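Side-chain contacts in LPG0439 HIT-related domain-containing protein (Legionella pneumophila subsp. pneumophila, PDB 5L0L), which is of unknown function but contains a HIT-related domain, probably a nucleotide- or phosphate-binding fold, within a longer protein predicted to span the membrane: residues Ile17-Ala22 against Ile52-Asn57; Ala27-Arg32 against Ala83-Gln88; Gln98-Gly103 against Phe156-Lys161. All blocks are in the same frame, centred on the assembly; numbering follows the deposited sequence.

Contact 1. Residues Ile17-Ala22 against Ile52-Asn57; sequences IDYTRA and IIRYLN
Tyr-19 reaches from the loop that follows strand 3-5 onto strand 51-58 of the antiparallel sheet of the HIT-related domain, where it meets Leu-56 and Arg-54. Tyr-19 CE1 comes closest, 3.6 Å from Leu-56 CD2, and the two side chains cross at nearly a right angle. The second branch, Leu-56 CD1, comes 4.0 Å from Tyr-19 OH, while Tyr-19 CB lies 3.9 Å from Arg-54 NH1. No hydrogen bond joins the segments.

The tyrosine chi1 of 74° sets CG between the backbone N and the carbonyl carbon, a crowded position that carries the ring to the strand. Thr-20 CG2 sits over one face of the Tyr-19 ring, near the rim, 3.5 Å above its plane, and a type I turn from Asp-18 to Arg-21 shapes the backbone here.

On the strand side, Arg-54 bends at chi2 (-91°), and Leu-56 CD2 lies over the rim of its guanidinium. NH2 of that group also bonds to Ser-16 O, tying the strand to the loop just ahead of Tyr-19. Leu-56 and Asn-57 form a classic bulge opposite His-36. The guanidinium is fixed further by Arg-54 NE, which donates to Tyr-55 O at 3.0 Å from above the carbonyl plane.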
loop_
_atom_site.group_PDB
_atom_site.type_symbol
_atom_site.label_atom_id
_atom_site.label_comp_id
_atom_site.label_asym_id
_atom_site.label_seq_id
_atom_site.Cartn_x
_atom_site.Cartn_y
_atom_site.Cartn_z
ATOM N N ILE A 17 21.014 -5.787 -6.653
ATOM C CA ILE A 17 21.982 -5.988 -5.582
ATOM C C ILE A 17 22.790 -4.707 -5.413
ATOM O O ILE A 17 22.893 -4.197 -4.295
ATOM C CB ILE A 17 22.879 -7.236 -5.845
ATOM C CG1 ILE A 17 21.994 -8.505 -5.895
ATOM C CG2 ILE A 17 23.985 -7.358 -4.781
ATOM C CD1 ILE A 17 22.722 -9.796 -6.212
ATOM N N ASP A 18 23.330 -4.179 -6.518
ATOM C CA ASP A 18 24.071 -2.899 -6.507
ATOM C C ASP A 18 23.053 -1.755 -6.618
ATOM O O ASP A 18 23.058 -0.964 -7.582
ATOM C CB ASP A 18 25.115 -2.855 -7.636
ATOM C CG ASP A 18 26.059 -1.641 -7.542
ATOM O OD1 ASP A 18 26.087 -0.928 -6.506
ATOM O OD2 ASP A 18 26.772 -1.392 -8.535
ATOM N N TYR A 19 22.185 -1.678 -5.615
ATOM C CA TYR A 19 21.005 -0.795 -5.692
ATOM C C TYR A 19 21.301 0.693 -5.609
ATOM O O TYR A 19 20.442 1.505 -6.047
ATOM C CB TYR A 19 19.969 -1.166 -4.627
ATOM C CG TYR A 19 20.326 -0.768 -3.207
ATOM C CD1 TYR A 19 21.066 -1.612 -2.367
ATOM C CD2 TYR A 19 19.883 0.448 -2.694
ATOM C CE1 TYR A 19 21.369 -1.231 -1.064
ATOM C CE2 TYR A 19 20.184 0.831 -1.412
ATOM C CZ TYR A 19 20.915 -0.005 -0.595
ATOM O OH TYR A 19 21.181 0.428 0.677
ATOM N N THR A 20 22.479 1.057 -5.058
ATOM C CA THR A 20 22.844 2.494 -4.903
ATOM C C THR A 20 23.472 3.102 -6.146
ATOM O O THR A 20 23.570 4.326 -6.207
ATOM C CB THR A 20 23.817 2.795 -3.718
ATOM O OG1 THR A 20 25.117 2.257 -4.007
ATOM C CG2 THR A 20 23.289 2.238 -2.385
ATOM N N ARG A 21 23.870 2.274 -7.122
ATOM C CA ARG A 21 24.590 2.752 -8.320
ATOM C C ARG A 21 23.795 3.743 -9.158
ATOM O O ARG A 21 24.381 4.630 -9.772
ATOM C CB ARG A 21 25.031 1.576 -9.224
ATOM C CG ARG A 21 25.952 1.978 -10.387
ATOM C CD ARG A 21 26.342 0.783 -11.256
ATOM N NE ARG A 21 25.149 0.072 -11.761
ATOM C CZ ARG A 21 24.891 -1.242 -11.663
ATOM N NH1 ARG A 21 23.748 -1.719 -12.173
ATOM N NH2 ARG A 21 25.750 -2.098 -11.095
ATOM N N ALA A 22 22.469 3.613 -9.177
ATOM C CA ALA A 22 21.614 4.592 -9.860
ATOM C C ALA A 22 21.715 6.007 -9.272
ATOM O O ALA A 22 21.297 6.966 -9.931
ATOM C CB ALA A 22 20.162 4.115 -9.886
ATOM N N ILE A 52 10.916 4.026 -3.758
ATOM C CA ILE A 52 10.788 2.569 -3.576
ATOM C C ILE A 52 11.350 2.256 -2.191
ATOM O O ILE A 52 12.445 2.704 -1.834
ATOM C CB ILE A 52 11.586 1.801 -4.622
ATOM C CG1 ILE A 52 11.150 2.198 -6.043
ATOM C CG2 ILE A 52 11.442 0.280 -4.419
ATOM C CD1 ILE A 52 12.122 1.754 -7.126
ATOM N N ILE A 53 10.585 1.509 -1.410
ATOM C CA ILE A 53 11.004 1.024 -0.120
ATOM C C ILE A 53 11.163 -0.467 -0.320
ATOM O O ILE A 53 10.198 -1.138 -0.742
ATOM C CB ILE A 53 9.941 1.293 0.956
ATOM C CG1 ILE A 53 9.657 2.795 1.030
ATOM C CG2 ILE A 53 10.398 0.704 2.307
ATOM C CD1 ILE A 53 8.607 3.180 2.055
ATOM N N ARG A 54 12.380 -0.965 -0.068
ATOM C CA ARG A 54 12.746 -2.323 -0.405
ATOM C C ARG A 54 13.413 -3.051 0.759
ATOM O O ARG A 54 14.260 -2.495 1.460
ATOM C CB ARG A 54 13.642 -2.327 -1.653
ATOM C CG ARG A 54 14.269 -3.673 -2.011
ATOM C CD ARG A 54 15.613 -3.815 -1.364
ATOM N NE ARG A 54 16.344 -5.025 -1.786
ATOM C CZ ARG A 54 17.233 -5.090 -2.788
ATOM N NH1 ARG A 54 17.547 -4.032 -3.539
ATOM N NH2 ARG A 54 17.821 -6.244 -3.030
ATOM N N TYR A 55 13.015 -4.302 0.952
ATOM C CA TYR A 55 13.608 -5.135 1.992
ATOM C C TYR A 55 14.914 -5.687 1.445
ATOM O O TYR A 55 14.908 -6.379 0.425
ATOM C CB TYR A 55 12.649 -6.285 2.304
ATOM C CG TYR A 55 13.183 -7.332 3.247
ATOM C CD1 TYR A 55 13.794 -6.978 4.441
ATOM C CD2 TYR A 55 13.012 -8.692 2.961
ATOM C CE1 TYR A 55 14.278 -7.968 5.318
ATOM C CE2 TYR A 55 13.475 -9.677 3.839
ATOM C CZ TYR A 55 14.126 -9.299 5.001
ATOM O OH TYR A 55 14.578 -10.288 5.894
ATOM N N LEU A 56 16.011 -5.379 2.121
ATOM C CA LEU A 56 17.337 -5.837 1.725
ATOM C C LEU A 56 17.619 -7.249 2.243
ATOM O O LEU A 56 17.874 -8.157 1.469
ATOM C CB LEU A 56 18.412 -4.867 2.250
ATOM C CG LEU A 56 18.358 -3.438 1.732
ATOM C CD1 LEU A 56 19.170 -2.475 2.618
ATOM C CD2 LEU A 56 18.857 -3.409 0.302
ATOM N N ASN A 57 17.578 -7.399 3.554
ATOM C CA ASN A 57 17.972 -8.646 4.210
ATOM C C ASN A 57 17.729 -8.587 5.704
ATOM O O ASN A 57 17.439 -7.531 6.268
ATOM C CB ASN A 57 19.473 -8.919 3.962
ATOM C CG ASN A 57 20.368 -7.923 4.664
ATOM O OD1 ASN A 57 20.265 -6.717 4.463
ATOM N ND2 ASN A 57 21.268 -8.422 5.484
#

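Contact 2. Residues Ala27-Arg32 against Ala83-Gln88; sequences AVITVR and ASLMTQ
Ile-29 CD1 meets Leu-85 CD2 at 3.7 Å, the closest approach between strand 25-31 and helix 73-92 in these segments. The apolar part of the contact is small: Ile-29 CD1 also lies 4.4 Å from SE of Met-86, which is present as selenomethionine, and together the segments bury 91 Å². The CA atoms of Ile-29 and Leu-85 stand 9.9 Å apart, so methyl ends bridge the gap between sheet and helix. Leu-85 has CG anti to its backbone N (chi1 169°), which aims a branch at the strand. Leu-190 of helix 176-194 and Leu-207 and Val-209 of strand 207-211 add further apolar surface around the helix residues. On the second subunit, Ser-84, Thr-87 and Gln-88 find packing partners.

Polar bonds do not cross between the segments but tie up the helix itself. Thr-87 OG1 donates to Ser-84 O at 2.6 Å and in turn accepts from Gln-88 NE2 at 2.9 Å, with the acceptor close to the plane of the glutamine amide.

As for charge, Arg-32, just past the strand, forms a salt bridge with Asp-81 of helix 73-92. A helix laid by its apolar residues on one face of an antiparallel sheet is characteristic of the alpha+beta HIT-like fold.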
loop_
_atom_site.group_PDB
_atom_site.type_symbol
_atom_site.label_atom_id
_atom_site.label_comp_id
_atom_site.label_asym_id
_atom_site.label_seq_id
_atom_site.Cartn_x
_atom_site.Cartn_y
_atom_site.Cartn_z
ATOM N N ALA A 27 18.126 6.585 2.186
ATOM C CA ALA A 27 18.474 6.031 3.526
ATOM C C ALA A 27 18.395 4.534 3.579
ATOM O O ALA A 27 17.757 3.900 2.736
ATOM C CB ALA A 27 17.571 6.625 4.618
ATOM N N VAL A 28 19.039 3.970 4.613
ATOM C CA VAL A 28 18.788 2.616 5.041
ATOM C C VAL A 28 18.153 2.680 6.435
ATOM O O VAL A 28 18.580 3.455 7.303
ATOM C CB VAL A 28 20.072 1.752 5.024
ATOM C CG1 VAL A 28 19.841 0.393 5.654
ATOM C CG2 VAL A 28 20.574 1.568 3.588
ATOM N N ILE A 29 17.131 1.857 6.636
ATOM C CA ILE A 29 16.329 1.850 7.858
ATOM C C ILE A 29 16.266 0.411 8.374
ATOM O O ILE A 29 15.909 -0.497 7.619
ATOM C CB ILE A 29 14.935 2.442 7.615
ATOM C CG1 ILE A 29 15.128 3.817 6.918
ATOM C CG2 ILE A 29 14.132 2.468 8.923
ATOM C CD1 ILE A 29 13.944 4.736 6.709
ATOM N N THR A 30 16.643 0.228 9.651
ATOM C CA THR A 30 16.666 -1.092 10.292
ATOM C C THR A 30 15.539 -1.162 11.307
ATOM O O THR A 30 15.362 -0.236 12.105
ATOM C CB THR A 30 18.004 -1.378 10.973
ATOM O OG1 THR A 30 19.030 -1.397 9.979
ATOM C CG2 THR A 30 17.976 -2.757 11.675
ATOM N N VAL A 31 14.765 -2.243 11.237
ATOM C CA VAL A 31 13.588 -2.443 12.058
ATOM C C VAL A 31 13.895 -3.531 13.114
ATOM O O VAL A 31 14.321 -4.633 12.748
ATOM C CB VAL A 31 12.384 -2.914 11.226
ATOM C CG1 VAL A 31 11.168 -3.153 12.113
ATOM C CG2 VAL A 31 12.042 -1.867 10.172
ATOM N N ARG A 32 13.726 -3.166 14.394
ATOM C CA ARG A 32 13.843 -4.092 15.549
ATOM C C ARG A 32 15.201 -4.751 15.555
ATOM O O ARG A 32 15.315 -5.952 15.793
ATOM C CB ARG A 32 12.717 -5.147 15.525
ATOM C CG ARG A 32 11.330 -4.560 15.758
ATOM C CD ARG A 32 10.164 -5.474 15.354
ATOM N NE ARG A 32 8.923 -4.724 15.580
ATOM C CZ ARG A 32 8.154 -4.130 14.652
ATOM N NH1 ARG A 32 8.372 -4.260 13.335
ATOM N NH2 ARG A 32 7.081 -3.435 15.059
ATOM N N ALA A 83 7.286 2.144 5.658
ATOM C CA ALA A 83 6.279 2.916 4.928
ATOM C C ALA A 83 5.571 3.948 5.820
ATOM O O ALA A 83 5.450 5.115 5.444
ATOM C CB ALA A 83 5.292 1.999 4.197
ATOM N N SER A 84 5.138 3.545 7.013
ATOM C CA SER A 84 4.477 4.474 7.943
ATOM C C SER A 84 5.360 5.680 8.254
ATOM O O SER A 84 4.876 6.824 8.253
ATOM C CB SER A 84 4.102 3.754 9.236
ATOM O OG SER A 84 3.176 2.711 8.958
ATOM N N LEU A 85 6.646 5.430 8.486
ATOM C CA LEU A 85 7.638 6.506 8.705
ATOM C C LEU A 85 7.697 7.446 7.485
ATOM O O LEU A 85 7.554 8.654 7.608
ATOM C CB LEU A 85 9.031 5.910 8.969
ATOM C CG LEU A 85 10.218 6.882 8.951
ATOM C CD1 LEU A 85 10.013 7.963 9.972
ATOM C CD2 LEU A 85 11.544 6.156 9.190
HETATM N N MSE A 86 7.885 6.862 6.299
HETATM C CA MSE A 86 8.049 7.676 5.095
HETATM C C MSE A 86 6.831 8.479 4.744
HETATM O O MSE A 86 6.967 9.535 4.128
HETATM C CB MSE A 86 8.527 6.878 3.881
HETATM C CG MSE A 86 9.894 6.246 4.050
HETATM SE SE MSE A 86 11.302 7.543 4.529
HETATM C CE MSE A 86 11.071 8.773 3.041
ATOM N N THR A 87 5.619 8.018 5.100
ATOM C CA THR A 87 4.440 8.855 4.857
ATOM C C THR A 87 4.559 10.280 5.448
ATOM O O THR A 87 4.027 11.238 4.874
ATOM C CB THR A 87 3.120 8.262 5.383
ATOM O OG1 THR A 87 3.152 8.190 6.819
ATOM C CG2 THR A 87 2.828 6.872 4.754
ATOM N N GLN A 88 5.288 10.409 6.563
ATOM C CA GLN A 88 5.434 11.701 7.221
ATOM C C GLN A 88 6.300 12.684 6.438
ATOM O O GLN A 88 6.101 13.898 6.559
ATOM C CB GLN A 88 5.916 11.519 8.663
ATOM C CG GLN A 88 4.962 10.617 9.484
ATOM C CD GLN A 88 3.523 11.085 9.441
ATOM O OE1 GLN A 88 3.183 12.140 10.005
ATOM N NE2 GLN A 88 2.667 10.342 8.730
#

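Contact 3. Residues Gln98-Gly103 against Phe156-Lys161; sequences QFSQLG and FDLIAK. With SO4 (sulfate ion), chain C.
Leu-158 packs on Ser-100 and Leu-102 in a buried, mainly apolar contact, where the loop between strand 128-134 and helix 176-194 covers strand 96-101, the sheet edge within this chain. One methyl does the work: Leu-158 CD1 lies 3.8 Å from Ser-100 CB and equally near Leu-102 CD1, touching the strand's last part at Ser-100 and Leu-102 just beyond its end. The leucine chains cross at a slant. Ser-100 OG is engaged elsewhere, with Ser-100 of the second subunit, whose strand extends the sheet across the interface.

The other end is polar and bridged by solvent. Gln-98 OE1 comes no nearer than 4.2 Å to Phe-156 CB, but a water donates to that oxygen at 2.9 Å and accepts from Phe-156 N at 3.0 Å. Because Trp-132 NE1 and Arg-134 NH2 also bond to OE1, three donors grip the buried oxygen, while Gln-98 NE2 reaches Leu-102 O of the second subunit. With both ends of the amide held, its rotation is probably fixed. In the loop, Asp-157 OD1 accepts from Ile-159 N at 2.9 Å, an Asx turn beside Leu-158.

Beyond Leu-102 the chain turns to a bound sulfate. Gly-103 N donates to sulfate O3 at 2.8 Å (N-H...O angle 149°). Asn-105 N, His-128 NE2 and His-130 NE2 also bond to the sulfate. The histidines are the first two of a motif resembling the HIT triad, with Trp-132 at the third position; although the ion probably came from the crystallisation liquor, backbone N-H groups and imidazoles gathered round it are consistent with a phosphate-binding pocket.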
loop_
_atom_site.group_PDB
_atom_site.type_symbol
_atom_site.label_atom_id
_atom_site.label_comp_id
_atom_site.label_asym_id
_atom_site.label_seq_id
_atom_site.Cartn_x
_atom_site.Cartn_y
_atom_site.Cartn_z
ATOM N N GLN A 98 0.202 8.444 -1.204
ATOM C CA GLN A 98 -0.343 7.193 -1.732
ATOM C C GLN A 98 0.769 6.162 -1.774
ATOM O O GLN A 98 1.967 6.502 -1.896
ATOM C CB GLN A 98 -0.943 7.384 -3.130
ATOM C CG GLN A 98 -2.126 8.349 -3.107
ATOM C CD GLN A 98 -2.860 8.454 -4.432
ATOM O OE1 GLN A 98 -2.286 8.268 -5.515
ATOM N NE2 GLN A 98 -4.144 8.762 -4.347
ATOM N N PHE A 99 0.412 4.888 -1.650
ATOM C CA PHE A 99 1.392 3.825 -1.787
ATOM C C PHE A 99 0.769 2.517 -2.262
ATOM O O PHE A 99 -0.443 2.292 -2.055
ATOM C CB PHE A 99 2.235 3.603 -0.482
ATOM C CG PHE A 99 1.440 3.303 0.762
ATOM C CD1 PHE A 99 1.057 2.000 1.073
ATOM C CD2 PHE A 99 1.108 4.312 1.648
ATOM C CE1 PHE A 99 0.341 1.728 2.215
ATOM C CE2 PHE A 99 0.391 4.045 2.805
ATOM C CZ PHE A 99 0.003 2.754 3.077
ATOM N N SER A 100 1.593 1.673 -2.886
ATOM C CA SER A 100 1.139 0.370 -3.390
ATOM C C SER A 100 2.249 -0.663 -3.275
ATOM O O SER A 100 3.403 -0.389 -3.663
ATOM C CB SER A 100 0.728 0.429 -4.867
ATOM O OG SER A 100 -0.374 1.273 -5.162
ATOM N N GLN A 101 1.902 -1.850 -2.767
ATOM C CA GLN A 101 2.733 -3.051 -2.907
ATOM C C GLN A 101 2.129 -3.912 -4.011
ATOM O O GLN A 101 0.962 -4.365 -3.919
ATOM C CB GLN A 101 2.778 -3.833 -1.606
ATOM C CG GLN A 101 3.553 -5.162 -1.729
ATOM C CD GLN A 101 3.789 -5.832 -0.400
ATOM O OE1 GLN A 101 3.405 -7.021 -0.215
ATOM N NE2 GLN A 101 4.250 -5.108 0.536
ATOM N N LEU A 102 2.879 -4.079 -5.093
ATOM C CA LEU A 102 2.361 -4.725 -6.295
ATOM C C LEU A 102 3.240 -5.905 -6.656
ATOM O O LEU A 102 2.901 -7.039 -6.332
ATOM C CB LEU A 102 2.196 -3.717 -7.443
ATOM C CG LEU A 102 1.283 -2.528 -7.205
ATOM C CD1 LEU A 102 1.152 -1.676 -8.479
ATOM C CD2 LEU A 102 -0.110 -2.885 -6.720
ATOM N N GLY A 103 4.370 -5.651 -7.304
ATOM C CA GLY A 103 5.226 -6.733 -7.805
ATOM C C GLY A 103 4.872 -7.274 -9.181
ATOM O O GLY A 103 5.426 -8.321 -9.565
ATOM N N PHE A 156 -3.192 7.333 -10.411
ATOM C CA PHE A 156 -1.762 7.403 -10.722
ATOM C C PHE A 156 -1.312 6.028 -11.218
ATOM O O PHE A 156 -1.429 5.034 -10.492
ATOM C CB PHE A 156 -0.991 7.805 -9.471
ATOM C CG PHE A 156 0.460 8.156 -9.712
ATOM C CD1 PHE A 156 1.379 7.189 -10.088
ATOM C CD2 PHE A 156 0.911 9.451 -9.521
ATOM C CE1 PHE A 156 2.736 7.506 -10.280
ATOM C CE2 PHE A 156 2.249 9.770 -9.715
ATOM C CZ PHE A 156 3.159 8.808 -10.077
ATOM N N ASP A 157 -0.868 5.931 -12.465
ATOM C CA ASP A 157 -0.482 4.636 -13.021
ATOM C C ASP A 157 1.005 4.416 -12.786
ATOM O O ASP A 157 1.828 5.181 -13.292
ATOM C CB ASP A 157 -0.818 4.537 -14.519
ATOM C CG ASP A 157 -0.854 3.093 -14.999
ATOM O OD1 ASP A 157 0.112 2.298 -14.782
ATOM O OD2 ASP A 157 -1.891 2.697 -15.576
ATOM N N LEU A 158 1.349 3.381 -12.007
ATOM C CA LEU A 158 2.747 3.088 -11.686
ATOM C C LEU A 158 3.530 2.446 -12.839
ATOM O O LEU A 158 4.757 2.358 -12.745
ATOM C CB LEU A 158 2.874 2.236 -10.410
ATOM C CG LEU A 158 2.391 2.954 -9.148
ATOM C CD1 LEU A 158 2.272 1.969 -8.002
ATOM C CD2 LEU A 158 3.274 4.136 -8.723
ATOM N N ILE A 159 2.817 2.023 -13.887
ATOM C CA ILE A 159 3.351 1.555 -15.161
ATOM C C ILE A 159 3.781 0.102 -15.025
ATOM O O ILE A 159 4.799 -0.187 -14.400
ATOM C CB ILE A 159 4.550 2.362 -15.741
ATOM C CG1 ILE A 159 4.335 3.861 -15.729
ATOM C CG2 ILE A 159 4.818 1.914 -17.196
ATOM C CD1 ILE A 159 3.084 4.352 -16.434
ATOM N N ALA A 160 2.994 -0.820 -15.555
ATOM C CA ALA A 160 3.371 -2.227 -15.613
ATOM C C ALA A 160 4.100 -2.478 -16.937
ATOM O O ALA A 160 3.718 -1.909 -17.952
ATOM C CB ALA A 160 2.112 -3.090 -15.530
ATOM N N LYS A 161 5.148 -3.292 -16.929
ATOM C CA LYS A 161 5.836 -3.684 -18.185
ATOM C C LYS A 161 4.919 -4.437 -19.140
ATOM O O LYS A 161 4.964 -4.232 -20.347
ATOM C CB LYS A 161 7.050 -4.559 -17.880
ATOM C CG LYS A 161 8.174 -3.738 -17.311
ATOM C CD LYS A 161 9.413 -4.546 -16.949
ATOM C CE LYS A 161 10.307 -3.656 -16.095
ATOM N NZ LYS A 161 11.748 -4.011 -16.162
HETATM S S SO4 C . 6.500 -3.483 -9.391
HETATM O O1 SO4 C . 7.941 -3.201 -9.127
HETATM O O2 SO4 C . 6.557 -4.762 -10.089
HETATM O O3 SO4 C . 5.977 -3.458 -8.031
HETATM O O4 SO4 C . 6.264 -2.319 -10.257
HETATM O O HOH W 1 -3.722 6.688 -7.539
#

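All three contacts reach the same antiparallel sheet. Contacts 1 and 2 have centres 14 Å apart and interlock along the chain, their segments alternating; they touch where Tyr-19 OH packs on Val-28 CG2 and where Ile-53 meets helix 73-92. Contact 3 follows both in sequence. Its centre is about 17 Å from that of contact 1, without touching it, and about 19 Å from that of contact 2, which lies on the opposite side of the chain's centre and joins it through Thr-87 and Phe-99. Alternating strand residues place contacts 1 and 3 on one sheet face and contact 2 on the helix face. Contacts 2 and 3 also adjoin the second subunit, linking the fold to the dimer.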